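Local coordinates for enoyl-CoA hydratase, EchA12_1 (Mycobacterium marinum M, PDB 3QRE), which probably acts as an enoyl-CoA hydratase of fatty acid metabolism, adding water across the double bond of enoyl-CoA thioesters, at residues G38-I43 / R224-A229. Sequence-based numbering, arbitrary orientation.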
ATOM      1  N   GLY A  38      34.356  -4.041  -0.109  1.00 51.49           N
ATOM      2  CA  GLY A  38      33.201  -4.831   0.348  1.00 48.98           C
ATOM      3  C   GLY A  38      32.278  -5.397  -0.726  1.00 46.85           C
ATOM      4  O   GLY A  38      31.285  -6.048  -0.397  1.00 46.47           O
ATOM      5  N   GLY A  39      32.583  -5.140  -2.002  1.00 45.08           N
ATOM      6  CA  GLY A  39      31.828  -5.719  -3.122  1.00 42.63           C
ATOM      7  C   GLY A  39      30.568  -4.952  -3.541  1.00 40.54           C
ATOM      8  O   GLY A  39      29.618  -5.532  -4.090  1.00 38.97           O
ATOM      9  N   VAL A  40      30.575  -3.647  -3.282  1.00 39.66           N
ATOM     10  CA  VAL A  40      29.555  -2.736  -3.793  1.00 38.56           C
ATOM     11  C   VAL A  40      30.048  -2.023  -5.053  1.00 37.92           C
ATOM     12  O   VAL A  40      31.085  -1.378  -5.028  1.00 39.10           O
ATOM     13  CB  VAL A  40      29.147  -1.690  -2.729  1.00 39.12           C
ATOM     14  CG1 VAL A  40      28.042  -0.775  -3.277  1.00 37.63           C
ATOM     15  CG2 VAL A  40      28.723  -2.378  -1.423  1.00 36.80           C
ATOM     16  N   ALA A  41      29.321  -2.178  -6.153  1.00 36.32           N
ATOM     17  CA  ALA A  41      29.521  -1.369  -7.352  1.00 35.76           C
ATOM     18  C   ALA A  41      28.776  -0.025  -7.243  1.00 35.43           C
ATOM     19  O   ALA A  41      27.542   0.011  -7.142  1.00 34.68           O
ATOM     20  CB  ALA A  41      29.046  -2.137  -8.597  1.00 34.89           C
ATOM     21  N   ILE A  42      29.526   1.074  -7.273  1.00 36.01           N
ATOM     22  CA  ILE A  42      28.953   2.417  -7.240  1.00 35.82           C
ATOM     23  C   ILE A  42      28.875   2.975  -8.658  1.00 36.16           C
ATOM     24  O   ILE A  42      29.898   3.126  -9.348  1.00 36.93           O
ATOM     25  CB  ILE A  42      29.759   3.375  -6.332  1.00 36.76           C
ATOM     26  CG1 ILE A  42      29.885   2.778  -4.924  1.00 37.15           C
ATOM     27  CG2 ILE A  42      29.114   4.784  -6.322  1.00 36.20           C
ATOM     28  CD1 ILE A  42      30.802   3.561  -3.987  1.00 39.34           C
ATOM     29  N   ILE A  43      27.648   3.263  -9.085  1.00 35.46           N
ATOM     30  CA  ILE A  43      27.370   3.732 -10.423  1.00 34.37           C
ATOM     31  C   ILE A  43      26.864   5.161 -10.284  1.00 35.20           C
ATOM     32  O   ILE A  43      25.884   5.437  -9.561  1.00 34.58           O
ATOM     33  CB  ILE A  43      26.350   2.802 -11.114  1.00 34.14           C
ATOM     34  CG1 ILE A  43      26.931   1.376 -11.180  1.00 34.45           C
ATOM     35  CG2 ILE A  43      25.924   3.340 -12.492  1.00 29.65           C
ATOM     36  CD1 ILE A  43      26.049   0.372 -11.938  1.00 34.00           C
ATOM     37  N   ARG A 224      25.425   6.143   4.383  1.00 43.46           N
ATOM     38  CA  ARG A 224      24.248   5.342   4.727  1.00 42.80           C
ATOM     39  C   ARG A 224      23.849   4.319   3.640  1.00 41.22           C
ATOM     40  O   ARG A 224      23.613   3.143   3.946  1.00 40.58           O
ATOM     41  CB  ARG A 224      23.073   6.260   5.077  1.00 42.92           C
ATOM     42  CG  ARG A 224      21.820   5.529   5.500  1.00 44.01           C
ATOM     43  CD  ARG A 224      21.896   4.950   6.934  1.00 46.72           C
ATOM     44  NE  ARG A 224      20.720   4.117   7.178  1.00 47.43           N
ATOM     45  CZ  ARG A 224      20.734   2.785   7.268  1.00 49.17           C
ATOM     46  NH1 ARG A 224      21.880   2.112   7.178  1.00 48.09           N
ATOM     47  NH2 ARG A 224      19.593   2.120   7.469  1.00 48.08           N
ATOM     48  N   ALA A 225      23.793   4.757   2.383  1.00 40.11           N
ATOM     49  CA  ALA A 225      23.489   3.844   1.281  1.00 38.72           C
ATOM     50  C   ALA A 225      24.541   2.730   1.194  1.00 38.90           C
ATOM     51  O   ALA A 225      24.196   1.565   0.971  1.00 37.93           O
ATOM     52  CB  ALA A 225      23.374   4.601  -0.057  1.00 37.46           C
ATOM     53  N   LEU A 226      25.817   3.091   1.394  1.00 39.61           N
ATOM     54  CA  LEU A 226      26.913   2.099   1.397  1.00 40.17           C
ATOM     55  C   LEU A 226      26.937   1.201   2.624  1.00 40.65           C
ATOM     56  O   LEU A 226      27.328   0.045   2.523  1.00 41.19           O
ATOM     57  CB  LEU A 226      28.285   2.761   1.246  1.00 40.25           C
ATOM     58  CG  LEU A 226      28.479   3.501  -0.060  1.00 39.41           C
ATOM     59  CD1 LEU A 226      29.704   4.434   0.077  1.00 41.79           C
ATOM     60  CD2 LEU A 226      28.595   2.527  -1.239  1.00 37.00           C
ATOM     61  N   GLU A 227      26.565   1.746   3.781  1.00 41.55           N
ATOM     62  CA  GLU A 227      26.492   0.970   5.026  1.00 42.88           C
ATOM     63  C   GLU A 227      25.461  -0.137   4.811  1.00 41.67           C
ATOM     64  O   GLU A 227      25.770  -1.326   4.907  1.00 41.56           O
ATOM     65  CB  GLU A 227      26.083   1.875   6.201  1.00 43.84           C
ATOM     66  CG  GLU A 227      25.859   1.161   7.550  1.00 47.75           C
ATOM     67  CD  GLU A 227      25.134   2.036   8.605  1.00 51.16           C
ATOM     68  OE1 GLU A 227      24.434   3.004   8.241  1.00 50.95           O
ATOM     69  OE2 GLU A 227      25.260   1.742   9.813  1.00 54.93           O
ATOM     70  N   TYR A 228      24.250   0.288   4.465  1.00 40.91           N
ATOM     71  CA  TYR A 228      23.127  -0.603   4.164  1.00 39.56           C
ATOM     72  C   TYR A 228      23.480  -1.664   3.125  1.00 38.97           C
ATOM     73  O   TYR A 228      23.203  -2.840   3.329  1.00 38.36           O
ATOM     74  CB  TYR A 228      21.904   0.227   3.737  1.00 38.25           C
ATOM     75  CG  TYR A 228      20.666  -0.600   3.503  1.00 36.33           C
ATOM     76  CD1 TYR A 228      19.890  -1.031   4.562  1.00 33.27           C
ATOM     77  CD2 TYR A 228      20.286  -0.960   2.209  1.00 33.40           C
ATOM     78  CE1 TYR A 228      18.766  -1.793   4.350  1.00 34.79           C
ATOM     79  CE2 TYR A 228      19.170  -1.706   1.983  1.00 33.46           C
ATOM     80  CZ  TYR A 228      18.408  -2.130   3.052  1.00 34.08           C
ATOM     81  OH  TYR A 228      17.291  -2.894   2.814  1.00 32.83           O
ATOM     82  N   ALA A 229      24.122  -1.242   2.035  1.00 39.67           N
ATOM     83  CA  ALA A 229      24.544  -2.149   0.945  1.00 40.19           C
ATOM     84  C   ALA A 229      25.564  -3.232   1.352  1.00 41.63           C
ATOM     85  O   ALA A 229      25.430  -4.396   0.963  1.00 42.15           O
ATOM     86  CB  ALA A 229      25.052  -1.363  -0.238  1.00 39.11           C
TER
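Val40 turns CG1 anti to its own nitrogen (chi1 -178°), which leaves CG2 beside that nitrogen, and the two methyls reach different residues of helix 221-235: CG1 meets Leu226 CD2 at 3.9 Å and CG2 meets Ala229 CB at 4.0 Å. In this crotonase-like fold the pairing is strand-on-helix packing, with the helix lying against one face of the mixed beta sheet, at strand 40-45, next to its outermost strand 31-35. The short axes of 40-43 and 224-229 pass 10.0 Å apart and run roughly antiparallel, at 150°. Alternation along the strand divides its side chains: Val40 directs its CB toward the helix, whereas Ala41 points away and touches Ala69 of helix 56-71 behind the sheet. Leu226 does not aim its CB straight at the strand; its end bends in, so that CD2 lies near both Val40 and Ile42. The side chains of Leu226 and Ile42 meet at about a right angle. At the helix's other contact point, Ala229 sits over the strand with only a methyl, and its CA comes within 6.9 Å of Val40 CA; the same alanine also touches Val77 on the next strand. All three residue pairs meet through apolar carbons, and the shared buried surface is modest at 169 Å². On another side of the helix, Tyr228 OH hydrogen-bonds Asp193 of a neighbouring subunit, so this helix joins the sheet to the subunit interface. The shortest contact with the strand is made by the extended Ile42 chain (chi2 173°), whose CD1 stops 3.7 Å from Leu226 CD2.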